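Local coordinates for protein dihydropyrimidinase (Brevibacillus agri, PDB 3SFW) that probably hydrolyses the ring amide bond of dihydropyrimidines, opening the ring at a two-zinc site in an amidohydrolase-family fold, at residues K3-G8 / Y48-G53; Y192-A197 / R330-I335. All blocks are in the same frame, centred on the assembly; numbering follows the deposited sequence.

Contact 1 (K3-G8 / Y48-G53)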
# COMPACT_ATOMS: atom_id res chain seq x y z
N LYS A 3 -36.37 20.25 -34.14
CA LYS A 3 -35.07 20.74 -34.57
C LYS A 3 -34.24 19.56 -35.06
O LYS A 3 -34.21 18.52 -34.41
CB LYS A 3 -34.34 21.42 -33.40
CG LYS A 3 -35.06 22.73 -32.90
CD LYS A 3 -34.30 23.32 -31.71
CE LYS A 3 -34.99 24.62 -31.17
NZ LYS A 3 -36.38 24.42 -30.61
N TRP A 4 -33.60 19.73 -36.20
CA TRP A 4 -32.84 18.67 -36.86
C TRP A 4 -31.40 19.13 -36.95
O TRP A 4 -31.06 20.03 -37.74
CB TRP A 4 -33.41 18.47 -38.27
CG TRP A 4 -32.95 17.27 -39.04
CD1 TRP A 4 -32.27 16.17 -38.57
CD2 TRP A 4 -33.18 17.04 -40.43
NE1 TRP A 4 -32.04 15.29 -39.62
CE2 TRP A 4 -32.58 15.80 -40.77
CE3 TRP A 4 -33.86 17.75 -41.44
CZ2 TRP A 4 -32.66 15.25 -42.07
CZ3 TRP A 4 -33.90 17.23 -42.73
CH2 TRP A 4 -33.30 15.99 -43.03
N ILE A 5 -30.56 18.63 -36.03
CA ILE A 5 -29.18 19.03 -35.98
C ILE A 5 -28.37 18.13 -36.91
O ILE A 5 -28.23 16.89 -36.65
CB ILE A 5 -28.59 18.94 -34.55
CG1 ILE A 5 -29.52 19.62 -33.51
CG2 ILE A 5 -27.19 19.48 -34.50
CD1 ILE A 5 -29.03 19.41 -32.02
N ARG A 6 -27.84 18.72 -37.97
CA ARG A 6 -27.23 17.93 -39.08
C ARG A 6 -25.73 18.10 -39.25
O ARG A 6 -25.17 19.17 -39.00
CB ARG A 6 -27.90 18.29 -40.42
CG ARG A 6 -29.43 18.15 -40.42
CD ARG A 6 -29.94 18.13 -41.84
NE ARG A 6 -29.49 16.90 -42.50
CZ ARG A 6 -29.76 16.60 -43.77
NH1 ARG A 6 -30.43 17.45 -44.53
NH2 ARG A 6 -29.33 15.45 -44.28
N ASN A 7 -25.07 17.01 -39.65
CA ASN A 7 -23.69 17.09 -40.11
C ASN A 7 -22.65 17.20 -39.01
O ASN A 7 -21.50 17.53 -39.29
CB ASN A 7 -23.49 18.28 -41.08
CG ASN A 7 -24.49 18.29 -42.21
OD1 ASN A 7 -24.81 17.24 -42.78
ND2 ASN A 7 -24.99 19.50 -42.57
N GLY A 8 -23.05 16.93 -37.77
CA GLY A 8 -22.14 16.99 -36.62
C GLY A 8 -21.64 15.60 -36.23
O GLY A 8 -22.07 14.58 -36.82
N TYR A 48 -18.49 20.62 -35.87
CA TYR A 48 -18.67 20.61 -34.39
C TYR A 48 -18.80 19.18 -33.87
O TYR A 48 -19.35 18.28 -34.56
CB TYR A 48 -19.95 21.38 -33.98
CG TYR A 48 -20.01 22.83 -34.45
CD1 TYR A 48 -18.85 23.59 -34.68
CD2 TYR A 48 -21.24 23.42 -34.70
CE1 TYR A 48 -18.95 24.95 -35.11
CE2 TYR A 48 -21.34 24.74 -35.11
CZ TYR A 48 -20.21 25.48 -35.32
OH TYR A 48 -20.37 26.82 -35.69
N TYR A 49 -18.44 19.02 -32.61
CA TYR A 49 -18.97 17.95 -31.79
C TYR A 49 -20.35 18.31 -31.18
O TYR A 49 -20.59 19.46 -30.80
CB TYR A 49 -18.04 17.68 -30.60
CG TYR A 49 -16.72 17.05 -30.97
CD1 TYR A 49 -16.67 15.90 -31.77
CD2 TYR A 49 -15.52 17.62 -30.52
CE1 TYR A 49 -15.45 15.34 -32.09
CE2 TYR A 49 -14.29 17.05 -30.84
CZ TYR A 49 -14.27 15.96 -31.68
OH TYR A 49 -13.05 15.38 -31.95
N LEU A 50 -21.25 17.33 -31.11
CA LEU A 50 -22.45 17.43 -30.27
C LEU A 50 -22.11 16.69 -28.98
O LEU A 50 -21.92 15.46 -28.99
CB LEU A 50 -23.65 16.73 -30.91
CG LEU A 50 -24.32 17.36 -32.13
CD1 LEU A 50 -23.39 17.56 -33.23
CD2 LEU A 50 -25.58 16.61 -32.60
N LEU A 51 -22.08 17.43 -27.87
CA LEU A 51 -21.77 16.86 -26.54
C LEU A 51 -23.02 16.86 -25.69
O LEU A 51 -23.81 17.80 -25.78
CB LEU A 51 -20.72 17.71 -25.84
CG LEU A 51 -19.43 17.93 -26.64
CD1 LEU A 51 -18.47 18.86 -25.90
CD2 LEU A 51 -18.76 16.58 -26.91
N PRO A 52 -23.19 15.85 -24.82
CA PRO A 52 -24.22 16.02 -23.77
C PRO A 52 -23.85 17.24 -22.93
O PRO A 52 -22.67 17.44 -22.60
CB PRO A 52 -24.10 14.72 -22.92
CG PRO A 52 -23.40 13.72 -23.86
CD PRO A 52 -22.41 14.61 -24.63
N GLY A 53 -24.84 18.04 -22.57
CA GLY A 53 -24.54 19.27 -21.82
C GLY A 53 -23.80 18.88 -20.56
O GLY A 53 -24.17 17.90 -19.91

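Contact 2 (Y192-A197 / R330-I335)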
# COMPACT_ATOMS: atom_id res chain seq x y z
N TYR A 192 -6.37 25.32 14.39
CA TYR A 192 -5.18 25.56 15.24
C TYR A 192 -4.10 26.20 14.41
O TYR A 192 -3.56 27.25 14.80
CB TYR A 192 -4.63 24.26 15.84
CG TYR A 192 -3.41 24.55 16.69
CD1 TYR A 192 -3.55 25.05 17.98
CD2 TYR A 192 -2.14 24.52 16.12
CE1 TYR A 192 -2.41 25.38 18.75
CE2 TYR A 192 -1.01 24.89 16.85
CZ TYR A 192 -1.15 25.28 18.16
OH TYR A 192 -0.02 25.65 18.86
N LEU A 193 -3.85 25.65 13.22
CA LEU A 193 -2.80 26.23 12.35
C LEU A 193 -3.07 27.67 11.94
O LEU A 193 -2.14 28.48 11.87
CB LEU A 193 -2.52 25.36 11.12
CG LEU A 193 -1.97 23.94 11.43
CD1 LEU A 193 -1.84 23.14 10.08
CD2 LEU A 193 -0.60 23.95 12.19
N THR A 194 -4.31 28.00 11.61
CA THR A 194 -4.60 29.37 11.15
C THR A 194 -4.41 30.36 12.31
O THR A 194 -3.90 31.45 12.10
CB THR A 194 -6.01 29.59 10.60
OG1 THR A 194 -6.96 29.42 11.65
CG2 THR A 194 -6.32 28.63 9.45
N LYS A 195 -4.77 29.94 13.52
CA LYS A 195 -4.59 30.77 14.69
C LYS A 195 -3.13 30.99 15.04
O LYS A 195 -2.72 32.11 15.36
CB LYS A 195 -5.39 30.21 15.87
CG LYS A 195 -6.86 30.60 15.76
CD LYS A 195 -7.71 29.90 16.74
CE LYS A 195 -9.14 30.39 16.59
NZ LYS A 195 -10.08 29.43 17.18
N GLN A 196 -2.34 29.94 14.89
CA GLN A 196 -0.90 30.02 15.10
C GLN A 196 -0.27 30.95 14.06
O GLN A 196 0.58 31.82 14.39
CB GLN A 196 -0.30 28.63 15.00
CG GLN A 196 1.22 28.57 14.94
CD GLN A 196 1.74 27.12 14.88
OE1 GLN A 196 1.77 26.41 15.89
NE2 GLN A 196 2.10 26.67 13.67
N ALA A 197 -0.73 30.84 12.82
CA ALA A 197 -0.15 31.67 11.75
C ALA A 197 -0.37 33.14 12.09
O ALA A 197 0.54 33.97 11.97
CB ALA A 197 -0.83 31.34 10.38
N ARG A 330 -4.84 41.99 5.23
CA ARG A 330 -4.26 41.94 6.55
C ARG A 330 -4.62 40.72 7.35
O ARG A 330 -4.13 40.56 8.46
N ASP A 331 -5.51 39.86 6.85
CA ASP A 331 -5.89 38.67 7.65
C ASP A 331 -6.50 37.61 6.73
O ASP A 331 -7.67 37.73 6.38
CB ASP A 331 -6.93 39.08 8.72
CG ASP A 331 -7.40 37.91 9.55
OD1 ASP A 331 -7.08 36.74 9.22
OD2 ASP A 331 -8.14 38.16 10.55
N PHE A 332 -5.67 36.68 6.26
CA PHE A 332 -6.11 35.74 5.21
C PHE A 332 -7.33 34.92 5.66
O PHE A 332 -8.06 34.39 4.82
CB PHE A 332 -4.97 34.79 4.84
CG PHE A 332 -4.65 33.81 5.94
CD1 PHE A 332 -3.69 34.08 6.88
CD2 PHE A 332 -5.30 32.58 5.99
CE1 PHE A 332 -3.41 33.16 7.91
CE2 PHE A 332 -4.99 31.65 6.96
CZ PHE A 332 -4.07 31.95 7.95
N THR A 333 -7.54 34.80 6.97
CA THR A 333 -8.70 34.03 7.47
C THR A 333 -10.02 34.71 7.16
O THR A 333 -11.08 34.08 7.23
CB THR A 333 -8.63 33.69 9.00
OG1 THR A 333 -8.91 34.87 9.77
CG2 THR A 333 -7.30 33.00 9.43
N LYS A 334 -9.99 35.99 6.83
CA LYS A 334 -11.20 36.72 6.47
C LYS A 334 -11.40 36.91 4.99
O LYS A 334 -12.32 37.61 4.57
CB LYS A 334 -11.26 38.07 7.20
CG LYS A 334 -11.33 37.87 8.72
CD LYS A 334 -11.56 39.21 9.45
CE LYS A 334 -11.69 38.94 10.95
NZ LYS A 334 -11.23 40.14 11.71
N ILE A 335 -10.54 36.31 4.17
CA ILE A 335 -10.75 36.37 2.71
C ILE A 335 -11.87 35.34 2.42
O ILE A 335 -11.75 34.21 2.84
CB ILE A 335 -9.49 35.91 1.89
CG1 ILE A 335 -8.24 36.78 2.19
CG2 ILE A 335 -9.81 35.96 0.43
CD1 ILE A 335 -6.93 36.19 1.58

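Contact 1 (K3-G8 / Y48-G53)
I5 and L50 meet through single methyl groups: CG2 of I5 lies 3.8 Å from CD2 of L50, and the two side chains run alongside each other, pointing opposite ways. With chi1 at -48°, CG1 of I5 lies beside the backbone N and CG2 is anti to it, which carries this methyl across to the leucine. The other methyl of L50 works against backbone, with CD1 3.7 Å from CA of G8. A beta carbon built onto G8 would fall 2.3 Å from the same CD1, a clash, so with this leucine rotamer a side chain at G8 would probably not fit. L50 thus rests one methyl on the isoleucine and one on the glycine. The backbones also come close at this end, G8 CA approaching Y48 O to 3.7 Å.

No hydrogen bond joins the two segments, which belong to different sheets. Strand 2-6 pairs with strands 20-24 and 41-44, whereas strand 49-59 pairs with 9-11 and continues into the catalytic barrel, with the zinc ligands H58 and H60 at and just beyond its far end. The chain changes sheets around G8, between strands 2-6 and 9-11, and L50 also touches V10. The arrangement is consistent with the small beta-sandwich domain that flanks the barrel in hydantoinase-like amidohydrolases.

W4 and R6 lie on the other side of strand 2-6 from I5. R6, whose CB points away from L50, folds back along W4: its CD sits 3.6 Å above the indole plane, over the centre, and W4 CZ2 in turn lies over the guanidinium. R6 NE makes a salt bridge to D20 OD2, while the other oxygen of that carboxylate, OD1, takes the backbone N-H of N7.

Contact 2 (Y192-A197 / R330-I335)
This is a partly buried apolar contact at the periphery of the catalytic domain, where T194 and A197 of helix 187-199 receive F332 and T333 from a short 3-10 turn in the loop between helices 321-325 and 345-354. The phenylalanine leads with the far end of its ring. A197 CB comes in at the ring edge, near its plane, 4.0 Å from F332 CE1, and T194 CB stands obliquely to the ring at 4.0 Å from CZ. T333 adds its methyl, CG2 reaching T194 CB at 3.8 Å. That methyl also lies 3.6 Å above one face of the F332 ring, offset toward the rim.

T333 is held in place from within its own loop. D331 OD1 accepts from T333 N (3.0 Å), an Asx turn, and from T333 OG1 (2.7 Å), both donors arriving from the same face of the carboxylate. With chi1 at 74°, OG1 is tucked between the backbone N and the carbonyl carbon, facing the aspartate, while CG2 is left for the helix. T194 OG1 bonds back to the carbonyl of D191, so the threonine offers carbon to the ring. Replacing F332 by an alanine would probably open a gap beside T194 and A197 and leave the T333 methyl without the ring face beneath it.

Y207 and H208 of helix 206-210 also pack on F332, as do T211 and L198, and L193 of helix 187-199 packs against F167 of the second subunit.

From the N terminus, strand 2-6 runs first, and contact 1 closes a loop of 39 residues, rich in strand and without helix, when the chain returns at 48-53. It ties the small sheet to the strand that enters the barrel. Contact 2 opens later, after strand 180-182 and the zinc ligand H183, and closes 132 residues on, past H239 and D315, joining helix 187-199 to a distant loop. The two loops follow in series, neither nested nor crossed. The centres of contact 1 and contact 2 are 49 Å apart, on opposite sides of the chain's centre. Between contact 1 and contact 2 the nearest atoms are about 30 Å apart, so they do not touch.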